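Local coordinates for periplasmic branched-chain amino acid-binding protein (Burkholderia mallei, PDB 3I09) that probably captures branched-chain amino acids or related small molecules in the periplasm for an ABC transporter, and holds acetoacetic acid in this crystal, at residues E46-D51 against R64-R69; S186-A191 against K213-F218; V287-K292 against M312-F317. All blocks are in the same frame, centred on the assembly; numbering follows the deposited sequence.

Contact 1: E46-D51 against R64-R69; sequences EVVYAD and REWMDR. With EDO (1,2-ethanediol), chain J.
Val-48 and Trp-66 reach for each other from opposite directions, the valine from strand 43-51 and the indole from helix 56-69. The meeting is a CH-pi contact: Val-48 CG2 stands 3.7 Å from the centroid of the six-membered ring of Trp-66, only 10° off the ring normal. With chi1 at -63°, that methyl lies between the backbone N and the carbonyl carbon of Val-48, and this rotation brings it over the face of the indole. Trp-66 CH2 comes within 3.6 Å of Tyr-49 C and 3.8 Å of Ala-50 N, both near the ring plane, so the indole butts edge-on against the strand backbone. Ala-50 CB adds a light touch, 4.0 Å from Trp-66 CZ2. Tyr-49 starts its side chain away from the helix and touches Leu-26 of helix 22-36. Trp-66 also packs on Leu-72 and Leu-75 of strand 72-77, so one large ring bridges a helix and two strands. The N-to-C directions of the two short segments differ by 150°, so the helix runs roughly antiparallel to the strand, as in the beta-alpha-beta crossover that carries the chain from strand 43-51 past strand 5-11 to parallel strand 72-77.

Contact 2: S186-A191 against K213-F218; sequences SFLLQA and KAAKEF
Leu-188 carries this helix-to-helix contact, pushing both its methyls from helix 185-193 toward helix 205-217. Its two branches divide the work. CD1 presses on Ala-214, where the pair Leu-188 CD1 to Ala-214 CB closes to 3.5 Å, tighter than ordinary carbon-carbon packing. The same methyl lies 3.5 Å from Ala-215 N, and thus against the helix backbone as well as its side chains. CD2 takes the neighbouring alanine, at 4.1 Å from Ala-215 CB. With CG anti to the carbonyl carbon (chi1 -74°) and chi2 extended at 167°, the leucine fork straddles two consecutive small residues, whose short side chains let the methyl come this close to the backbone. The CA atoms of Leu-188 and Ala-215 are 6.8 Å apart. Such helix-on-helix packing belongs to the alpha/beta sandwich of the second lobe of a type I periplasmic binding protein, in which helices flank a parallel sheet; strand 198-202 lies between these two helices in the chain and contributes Leu-199, on which Leu-188 also rests. Phe-218 has the next largest buried share after Leu-188. Its ring meets the leucine obliquely and more loosely, Phe-218 CD2 being 4.5 Å from Leu-188 CD1. Ile-220, in the loop that follows, touches both Leu-188 and Ala-215.

Contact 3: V287-K292 against M312-F317; sequences VTTYLK and MKIDDF. With EDO (1,2-ethanediol), chain M.
Two water molecules join Asp-316 to consecutive threonines of helix 278-297, and no direct hydrogen bond crosses between the segments. Both waters donate to the same carboxylate oxygen. The first lies 2.9 Å from Asp-316 OD2 and is also hydrogen-bonded to Thr-288 OG1. The second, at 2.7 Å from Asp-316 OD2, bonds in turn to Thr-289 OG1. Ser-285 OG is a further hydrogen-bond partner of OD2, while OD1 is held by the backbone N atoms of Tyr-318 and Ala-319, so the carboxylate is gripped through both oxygens, which probably favours its charged form. Each threonine hydroxyl is also tied back to its own helix, Thr-288 to Tyr-284 O and Thr-289 to Ser-285 O, and the strongest polar partner of Thr-289 OG1 is Tyr-120 OH, outside the two segments.

Beside these water bridges the packing turns apolar. Thr-289 and Ile-314 cross at about a right angle, with the threonine methyl CG2 3.8 Å from Ile-314 CD1. Chi1 of -64° sets OG1 of Thr-289 beside the backbone N, where it meets the water, and leaves CG2 anti to that N, facing Ile-314. The hydroxyl oxygen Thr-289 OG1 also lies 3.8 Å from Ile-314 CG1. Farther along, in one of two modelled conformers and so with less certainty, the selenomethionine Met-312 brings SE to 4.0 Å from Lys-292 O. An ethanediol, probably from the crystallisation liquor, makes a weak hydrogen bond to Asp-316 O.

Around the contact, Ile-314 pairs through its backbone with Gly-321 and rests its side chain on Ile-323, both of strand 320-323, while Leu-309 of helix 302-309 adjoins Thr-289, and Val-287 and Leu-291 of helix 278-297 pack on helix 22-36.

Overall arrangement
All three contacts are partly buried, each with both buried and exposed residues among those that touch, yet they share no helix or strand. Contact 1 joins a strand to a helix of one lobe, contact 2 two helices of the other, and contact 3 a long helix to an edge segment of the antiparallel sheet. Contacts 1 and 2 are apolar, one centred on an aromatic face and the other on a leucine forked over two consecutive alanines; contact 3 adds water-mediated links. Contacts 1 and 3 are neighbours, nearest atoms about 7 Å apart, and helix 22-36 touches both. The centre of contact 2 is about 41 and 43 Å from those of contacts 1 and 3.

Contact 1: E46-D51 against R64-R69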
loop_
_atom_site.group_PDB
_atom_site.type_symbol
_atom_site.label_atom_id
_atom_site.label_comp_id
_atom_site.label_asym_id
_atom_site.label_seq_id
_atom_site.Cartn_x
_atom_site.Cartn_y
_atom_site.Cartn_z
ATOM N N GLU A 46 1.301 -24.479 -1.947
ATOM C CA GLU A 46 0.256 -24.212 -2.948
ATOM C C GLU A 46 -0.282 -22.800 -2.798
ATOM O O GLU A 46 -0.505 -22.331 -1.677
ATOM C CB GLU A 46 -0.917 -25.162 -2.747
ATOM C CG GLU A 46 -0.707 -26.612 -3.064
ATOM C CD GLU A 46 -2.000 -27.423 -2.775
ATOM O OE1 GLU A 46 -3.089 -26.804 -2.692
ATOM O OE2 GLU A 46 -1.935 -28.661 -2.624
ATOM N N VAL A 47 -0.501 -22.124 -3.925
ATOM C CA VAL A 47 -1.043 -20.784 -3.931
ATOM C C VAL A 47 -2.471 -20.833 -4.491
ATOM O O VAL A 47 -2.736 -21.404 -5.557
ATOM C CB VAL A 47 -0.141 -19.824 -4.749
ATOM C CG1 VAL A 47 -0.775 -18.480 -4.910
ATOM C CG2 VAL A 47 1.259 -19.676 -4.095
ATOM N N VAL A 48 -3.383 -20.255 -3.747
ATOM C CA VAL A 48 -4.732 -20.002 -4.202
ATOM C C VAL A 48 -5.008 -18.492 -4.219
ATOM O O VAL A 48 -4.351 -17.724 -3.530
ATOM C CB VAL A 48 -5.750 -20.768 -3.348
ATOM C CG1 VAL A 48 -5.517 -22.313 -3.510
ATOM C CG2 VAL A 48 -5.701 -20.320 -1.849
ATOM N N TYR A 49 -5.965 -18.073 -5.050
ATOM C CA TYR A 49 -6.251 -16.653 -5.186
ATOM C C TYR A 49 -7.700 -16.370 -5.477
ATOM O O TYR A 49 -8.434 -17.260 -5.891
ATOM C CB TYR A 49 -5.350 -16.046 -6.255
ATOM C CG TYR A 49 -5.607 -16.601 -7.630
ATOM C CD1 TYR A 49 -4.994 -17.769 -8.052
ATOM C CD2 TYR A 49 -6.450 -15.944 -8.508
ATOM C CE1 TYR A 49 -5.233 -18.284 -9.324
ATOM C CE2 TYR A 49 -6.690 -16.456 -9.781
ATOM C CZ TYR A 49 -6.095 -17.618 -10.161
ATOM O OH TYR A 49 -6.334 -18.109 -11.422
ATOM N N ALA A 50 -8.116 -15.137 -5.244
ATOM C CA ALA A 50 -9.474 -14.727 -5.549
ATOM C C ALA A 50 -9.501 -13.244 -5.836
ATOM O O ALA A 50 -8.691 -12.486 -5.294
ATOM C CB ALA A 50 -10.423 -15.074 -4.378
ATOM N N ASP A 51 -10.431 -12.845 -6.702
ATOM C CA ASP A 51 -10.696 -11.427 -6.992
ATOM C C ASP A 51 -11.810 -10.998 -6.054
ATOM O O ASP A 51 -12.940 -11.534 -6.144
ATOM C CB ASP A 51 -11.209 -11.308 -8.435
ATOM C CG ASP A 51 -11.513 -9.885 -8.855
ATOM O OD1 ASP A 51 -11.344 -8.921 -8.063
ATOM O OD2 ASP A 51 -11.932 -9.713 -10.030
ATOM N N ARG A 64 -12.611 -16.856 5.033
ATOM C CA ARG A 64 -13.217 -17.749 6.010
ATOM C C ARG A 64 -13.268 -19.189 5.465
ATOM O O ARG A 64 -12.836 -20.145 6.144
ATOM C CB ARG A 64 -14.622 -17.224 6.374
ATOM C CG ARG A 64 -15.098 -17.505 7.799
ATOM C CD ARG A 64 -16.549 -16.963 7.982
ATOM N NE ARG A 64 -16.620 -15.494 7.962
ATOM C CZ ARG A 64 -17.320 -14.772 7.084
ATOM N NH1 ARG A 64 -18.057 -15.351 6.143
ATOM N NH2 ARG A 64 -17.312 -13.458 7.169
ATOM N N GLU A 65 -13.771 -19.334 4.236
ATOM C CA GLU A 65 -13.825 -20.618 3.569
ATOM C C GLU A 65 -12.446 -21.269 3.442
ATOM O O GLU A 65 -12.292 -22.456 3.728
ATOM C CB GLU A 65 -14.472 -20.491 2.192
ATOM C CG GLU A 65 -14.622 -21.783 1.391
ATOM C CD GLU A 65 -14.529 -21.523 -0.114
ATOM O OE1 GLU A 65 -15.086 -20.493 -0.581
ATOM O OE2 GLU A 65 -13.853 -22.323 -0.822
ATOM N N TRP A 66 -11.448 -20.536 2.975
ATOM C CA TRP A 66 -10.108 -21.105 2.874
ATOM C C TRP A 66 -9.550 -21.540 4.248
ATOM O O TRP A 66 -8.882 -22.575 4.390
ATOM C CB TRP A 66 -9.136 -20.105 2.229
ATOM C CG TRP A 66 -9.303 -19.839 0.754
ATOM C CD1 TRP A 66 -10.014 -20.566 -0.161
ATOM C CD2 TRP A 66 -8.717 -18.755 0.044
ATOM N NE1 TRP A 66 -9.887 -19.993 -1.414
ATOM C CE2 TRP A 66 -9.088 -18.880 -1.307
ATOM C CE3 TRP A 66 -7.893 -17.691 0.421
ATOM C CZ2 TRP A 66 -8.659 -17.972 -2.287
ATOM C CZ3 TRP A 66 -7.476 -16.784 -0.548
ATOM C CH2 TRP A 66 -7.852 -16.950 -1.900
HETATM N N MSE A 67 -9.795 -20.740 5.259
HETATM C CA MSE A 67 -9.286 -21.061 6.594
HETATM C C MSE A 67 -9.983 -22.290 7.181
HETATM O O MSE A 67 -9.340 -23.121 7.798
HETATM C CB MSE A 67 -9.489 -19.862 7.508
HETATM C CG MSE A 67 -8.562 -18.740 7.163
HETATM SE SE MSE A 67 -8.858 -17.150 8.224
HETATM C CE MSE A 67 -7.708 -15.949 7.227
ATOM N N ASP A 68 -11.296 -22.382 6.982
ATOM C CA ASP A 68 -12.118 -23.417 7.617
ATOM C C ASP A 68 -12.067 -24.749 6.887
ATOM O O ASP A 68 -12.103 -25.780 7.543
ATOM C CB ASP A 68 -13.584 -22.974 7.709
ATOM C CG ASP A 68 -13.824 -21.964 8.820
ATOM O OD1 ASP A 68 -12.902 -21.730 9.651
ATOM O OD2 ASP A 68 -14.931 -21.382 8.845
ATOM N N ARG A 69 -11.993 -24.709 5.554
ATOM C CA ARG A 69 -12.132 -25.879 4.669
ATOM C C ARG A 69 -11.036 -26.044 3.652
ATOM O O ARG A 69 -11.066 -26.992 2.900
ATOM C CB ARG A 69 -13.403 -25.761 3.831
ATOM C CG ARG A 69 -14.556 -25.696 4.666
ATOM C CD ARG A 69 -15.839 -25.374 3.925
ATOM N NE ARG A 69 -16.729 -25.070 5.021
ATOM C CZ ARG A 69 -17.211 -25.974 5.872
ATOM N NH1 ARG A 69 -16.999 -27.278 5.694
ATOM N NH2 ARG A 69 -17.959 -25.560 6.887
HETATM C C1 EDO J . 1.656 -23.551 -6.823
HETATM O O1 EDO J . 0.303 -23.154 -6.487
HETATM C C2 EDO J . 2.690 -22.651 -6.159
HETATM O O2 EDO J . 2.738 -21.343 -6.799
#

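Contact 2: S186-A191 against K213-F218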
loop_
_atom_site.group_PDB
_atom_site.type_symbol
_atom_site.label_atom_id
_atom_site.label_comp_id
_atom_site.label_asym_id
_atom_site.label_seq_id
_atom_site.Cartn_x
_atom_site.Cartn_y
_atom_site.Cartn_z
ATOM N N SER A 186 -18.224 18.010 -10.298
ATOM C CA SER A 186 -18.854 18.772 -9.205
ATOM C C SER A 186 -17.978 18.816 -7.940
ATOM O O SER A 186 -17.856 19.863 -7.287
ATOM C CB SER A 186 -20.257 18.252 -8.892
ATOM O OG SER A 186 -20.196 16.984 -8.261
ATOM N N PHE A 187 -17.310 17.708 -7.641
ATOM C CA PHE A 187 -16.400 17.638 -6.521
ATOM C C PHE A 187 -15.228 18.621 -6.702
ATOM O O PHE A 187 -14.850 19.350 -5.774
ATOM C CB PHE A 187 -15.856 16.212 -6.345
ATOM C CG PHE A 187 -16.919 15.132 -6.410
ATOM C CD1 PHE A 187 -18.135 15.279 -5.770
ATOM C CD2 PHE A 187 -16.695 13.968 -7.100
ATOM C CE1 PHE A 187 -19.109 14.267 -5.837
ATOM C CE2 PHE A 187 -17.651 12.956 -7.152
ATOM C CZ PHE A 187 -18.857 13.115 -6.523
ATOM N N LEU A 188 -14.673 18.666 -7.910
ATOM C CA LEU A 188 -13.534 19.539 -8.166
ATOM C C LEU A 188 -13.943 21.017 -8.094
ATOM O O LEU A 188 -13.216 21.833 -7.554
ATOM C CB LEU A 188 -12.861 19.180 -9.505
ATOM C CG LEU A 188 -12.006 17.905 -9.569
ATOM C CD1 LEU A 188 -11.705 17.561 -11.030
ATOM C CD2 LEU A 188 -10.721 17.980 -8.783
ATOM N N LEU A 189 -15.135 21.348 -8.574
ATOM C CA LEU A 189 -15.620 22.719 -8.459
ATOM C C LEU A 189 -15.835 23.159 -6.995
ATOM O O LEU A 189 -15.524 24.300 -6.644
ATOM C CB LEU A 189 -16.853 22.919 -9.313
ATOM C CG LEU A 189 -16.505 22.759 -10.802
ATOM C CD1 LEU A 189 -17.756 22.967 -11.650
ATOM C CD2 LEU A 189 -15.350 23.688 -11.289
ATOM N N GLN A 190 -16.312 22.257 -6.136
ATOM C CA GLN A 190 -16.409 22.545 -4.705
ATOM C C GLN A 190 -15.052 22.842 -4.141
ATOM O O GLN A 190 -14.880 23.837 -3.458
ATOM C CB GLN A 190 -16.988 21.370 -3.916
ATOM C CG GLN A 190 -18.425 21.133 -4.188
ATOM C CD GLN A 190 -18.930 19.868 -3.495
ATOM O OE1 GLN A 190 -18.781 19.727 -2.270
ATOM N NE2 GLN A 190 -19.533 18.952 -4.273
ATOM N N ALA A 191 -14.085 21.987 -4.449
ATOM C CA ALA A 191 -12.711 22.196 -4.010
ATOM C C ALA A 191 -12.169 23.522 -4.529
ATOM O O ALA A 191 -11.517 24.249 -3.801
ATOM C CB ALA A 191 -11.798 21.033 -4.433
ATOM N N LYS A 213 -6.644 13.850 -14.123
ATOM C CA LYS A 213 -7.028 14.150 -15.501
ATOM C C LYS A 213 -8.082 15.236 -15.536
ATOM O O LYS A 213 -7.933 16.235 -16.262
ATOM C CB LYS A 213 -7.588 12.925 -16.200
ATOM C CG LYS A 213 -6.531 11.997 -16.722
ATOM C CD LYS A 213 -7.173 10.754 -17.342
ATOM C CE LYS A 213 -6.123 9.735 -17.785
ATOM N NZ LYS A 213 -6.719 8.579 -18.564
ATOM N N ALA A 214 -9.137 15.016 -14.751
ATOM C CA ALA A 214 -10.238 15.984 -14.592
ATOM C C ALA A 214 -9.778 17.331 -14.059
ATOM O O ALA A 214 -10.216 18.354 -14.556
ATOM C CB ALA A 214 -11.337 15.408 -13.702
ATOM N N ALA A 215 -8.912 17.353 -13.048
ATOM C CA ALA A 215 -8.399 18.623 -12.519
ATOM C C ALA A 215 -7.617 19.439 -13.574
ATOM O O ALA A 215 -7.780 20.650 -13.668
ATOM C CB ALA A 215 -7.536 18.386 -11.302
ATOM N N LYS A 216 -6.764 18.763 -14.341
ATOM C CA LYS A 216 -5.982 19.416 -15.367
ATOM C C LYS A 216 -6.955 19.893 -16.439
ATOM O O LYS A 216 -6.926 21.077 -16.783
ATOM C CB LYS A 216 -4.872 18.500 -15.923
ATOM C CG LYS A 216 -3.910 19.206 -16.917
ATOM C CD LYS A 216 -2.545 18.500 -16.952
ATOM C CE LYS A 216 -1.553 19.122 -17.949
ATOM N NZ LYS A 216 -1.712 18.482 -19.298
ATOM N N GLU A 217 -7.854 19.010 -16.896
ATOM C CA GLU A 217 -8.909 19.362 -17.860
ATOM C C GLU A 217 -9.721 20.603 -17.489
ATOM O O GLU A 217 -9.842 21.512 -18.324
ATOM C CB GLU A 217 -9.883 18.187 -18.108
ATOM C CG GLU A 217 -11.281 18.602 -18.698
ATOM C CD GLU A 217 -12.370 17.491 -18.724
ATOM O OE1 GLU A 217 -12.235 16.447 -18.034
ATOM O OE2 GLU A 217 -13.390 17.669 -19.441
ATOM N N PHE A 218 -10.331 20.619 -16.290
ATOM C CA PHE A 218 -11.218 21.721 -15.882
ATOM C C PHE A 218 -10.426 22.961 -15.406
ATOM O O PHE A 218 -11.021 23.934 -14.959
ATOM C CB PHE A 218 -12.224 21.281 -14.780
ATOM C CG PHE A 218 -13.331 20.352 -15.270
ATOM C CD1 PHE A 218 -14.399 20.845 -16.020
ATOM C CD2 PHE A 218 -13.312 18.991 -14.960
ATOM C CE1 PHE A 218 -15.416 19.988 -16.474
ATOM C CE2 PHE A 218 -14.335 18.131 -15.403
ATOM C CZ PHE A 218 -15.380 18.635 -16.168
#

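Contact 3: V287-K292 against M312-F317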
loop_
_atom_site.group_PDB
_atom_site.type_symbol
_atom_site.label_atom_id
_atom_site.label_comp_id
_atom_site.label_asym_id
_atom_site.label_seq_id
_atom_site.Cartn_x
_atom_site.Cartn_y
_atom_site.Cartn_z
ATOM N N VAL A 287 6.079 -12.859 1.024
ATOM C CA VAL A 287 6.036 -14.320 0.932
ATOM C C VAL A 287 7.380 -14.954 1.325
ATOM O O VAL A 287 7.429 -15.931 2.065
ATOM C CB VAL A 287 5.530 -14.777 -0.471
ATOM C CG1 VAL A 287 5.738 -16.284 -0.714
ATOM C CG2 VAL A 287 4.013 -14.397 -0.572
ATOM N N THR A 288 8.470 -14.384 0.844
ATOM C CA THR A 288 9.760 -14.802 1.278
ATOM C C THR A 288 9.898 -14.717 2.812
ATOM O O THR A 288 10.367 -15.651 3.453
ATOM C CB THR A 288 10.874 -14.000 0.604
ATOM O OG1 THR A 288 10.696 -14.021 -0.815
ATOM C CG2 THR A 288 12.215 -14.600 0.971
ATOM N N THR A 289 9.452 -13.608 3.381
ATOM C CA THR A 289 9.499 -13.399 4.834
ATOM C C THR A 289 8.671 -14.449 5.585
ATOM O O THR A 289 9.141 -15.035 6.568
ATOM C CB THR A 289 9.091 -11.963 5.146
ATOM O OG1 THR A 289 10.085 -11.096 4.563
ATOM C CG2 THR A 289 8.943 -11.748 6.673
ATOM N N TYR A 290 7.431 -14.680 5.150
ATOM C CA TYR A 290 6.620 -15.740 5.740
ATOM C C TYR A 290 7.312 -17.104 5.657
ATOM O O TYR A 290 7.366 -17.832 6.644
ATOM C CB TYR A 290 5.265 -15.807 5.055
ATOM C CG TYR A 290 4.433 -16.956 5.510
ATOM C CD1 TYR A 290 3.766 -16.924 6.721
ATOM C CD2 TYR A 290 4.333 -18.116 4.724
ATOM C CE1 TYR A 290 3.002 -18.029 7.144
ATOM C CE2 TYR A 290 3.591 -19.206 5.137
ATOM C CZ TYR A 290 2.938 -19.152 6.353
ATOM O OH TYR A 290 2.212 -20.221 6.810
ATOM N N LEU A 291 7.774 -17.480 4.462
ATOM C CA LEU A 291 8.356 -18.800 4.272
ATOM C C LEU A 291 9.603 -18.971 5.141
ATOM O O LEU A 291 9.821 -20.053 5.676
ATOM C CB LEU A 291 8.628 -19.136 2.798
ATOM C CG LEU A 291 7.360 -19.276 1.914
ATOM C CD1 LEU A 291 7.716 -19.398 0.421
ATOM C CD2 LEU A 291 6.506 -20.442 2.367
ATOM N N LYS A 292 10.400 -17.911 5.288
ATOM C CA LYS A 292 11.593 -17.978 6.148
ATOM C C LYS A 292 11.183 -18.227 7.586
ATOM O O LYS A 292 11.875 -18.928 8.305
ATOM C CB LYS A 292 12.447 -16.714 6.057
ATOM C CG LYS A 292 13.268 -16.657 4.802
ATOM C CD LYS A 292 14.117 -15.376 4.704
ATOM C CE LYS A 292 15.118 -15.439 3.501
ATOM N NZ LYS A 292 16.208 -16.470 3.629
HETATM N N MSE A 312 12.722 -11.880 13.660
HETATM C CA MSE A 312 13.662 -12.008 12.532
HETATM C C MSE A 312 13.856 -10.679 11.833
HETATM O O MSE A 312 12.877 -10.006 11.536
HETATM C CB MSE A 312 13.098 -12.983 11.465
HETATM C CG MSE A 312 12.722 -14.353 11.987
HETATM SE SE MSE A 312 12.674 -15.729 10.587
HETATM C CE MSE A 312 14.637 -15.720 10.344
ATOM N N LYS A 313 15.074 -10.327 11.482
ATOM C CA LYS A 313 15.300 -9.197 10.603
ATOM C C LYS A 313 14.823 -9.562 9.191
ATOM O O LYS A 313 14.875 -10.739 8.809
ATOM C CB LYS A 313 16.776 -8.840 10.552
ATOM C CG LYS A 313 17.341 -8.251 11.827
ATOM C CD LYS A 313 18.835 -7.967 11.649
ATOM C CE LYS A 313 19.529 -7.442 12.929
ATOM N NZ LYS A 313 20.919 -6.924 12.657
ATOM N N ILE A 314 14.338 -8.567 8.465
ATOM C CA ILE A 314 14.072 -8.667 7.014
ATOM C C ILE A 314 15.189 -7.911 6.259
ATOM O O ILE A 314 15.589 -6.792 6.642
ATOM C CB ILE A 314 12.712 -8.093 6.679
ATOM C CG1 ILE A 314 11.617 -8.966 7.313
ATOM C CG2 ILE A 314 12.555 -7.984 5.110
ATOM C CD1 ILE A 314 10.269 -8.323 7.499
ATOM N N ASP A 315 15.773 -8.526 5.230
ATOM C CA ASP A 315 16.796 -7.847 4.455
ATOM C C ASP A 315 16.844 -8.466 3.071
ATOM O O ASP A 315 17.514 -9.476 2.856
ATOM C CB ASP A 315 18.196 -7.957 5.119
ATOM C CG ASP A 315 19.264 -7.104 4.430
ATOM O OD1 ASP A 315 18.993 -6.378 3.444
ATOM O OD2 ASP A 315 20.425 -7.121 4.922
ATOM N N ASP A 316 16.087 -7.890 2.158
ATOM C CA ASP A 316 16.039 -8.384 0.799
ATOM C C ASP A 316 16.008 -7.195 -0.184
ATOM O O ASP A 316 16.222 -6.042 0.219
ATOM C CB ASP A 316 14.892 -9.389 0.650
ATOM C CG ASP A 316 13.502 -8.770 0.861
ATOM O OD1 ASP A 316 13.359 -7.536 0.790
ATOM O OD2 ASP A 316 12.531 -9.540 1.039
ATOM N N PHE A 317 15.780 -7.489 -1.476
ATOM C CA PHE A 317 15.761 -6.468 -2.510
ATOM C C PHE A 317 14.656 -5.403 -2.275
ATOM O O PHE A 317 14.734 -4.299 -2.829
ATOM C CB PHE A 317 15.518 -7.120 -3.887
ATOM C CG PHE A 317 14.092 -7.465 -4.103
ATOM C CD1 PHE A 317 13.559 -8.637 -3.609
ATOM C CD2 PHE A 317 13.251 -6.565 -4.718
ATOM C CE1 PHE A 317 12.209 -8.898 -3.733
ATOM C CE2 PHE A 317 11.895 -6.854 -4.863
ATOM C CZ PHE A 317 11.395 -8.025 -4.362
HETATM C C1 EDO M . 19.424 -5.751 -0.906
HETATM O O1 EDO M . 18.739 -4.724 -1.622
HETATM C C2 EDO M . 19.166 -7.126 -1.507
HETATM O O2 EDO M . 20.389 -7.672 -1.996
HETATM O O HOH W 1 12.349 -11.502 -1.031
HETATM O O HOH W 2 12.326 -11.474 2.930
#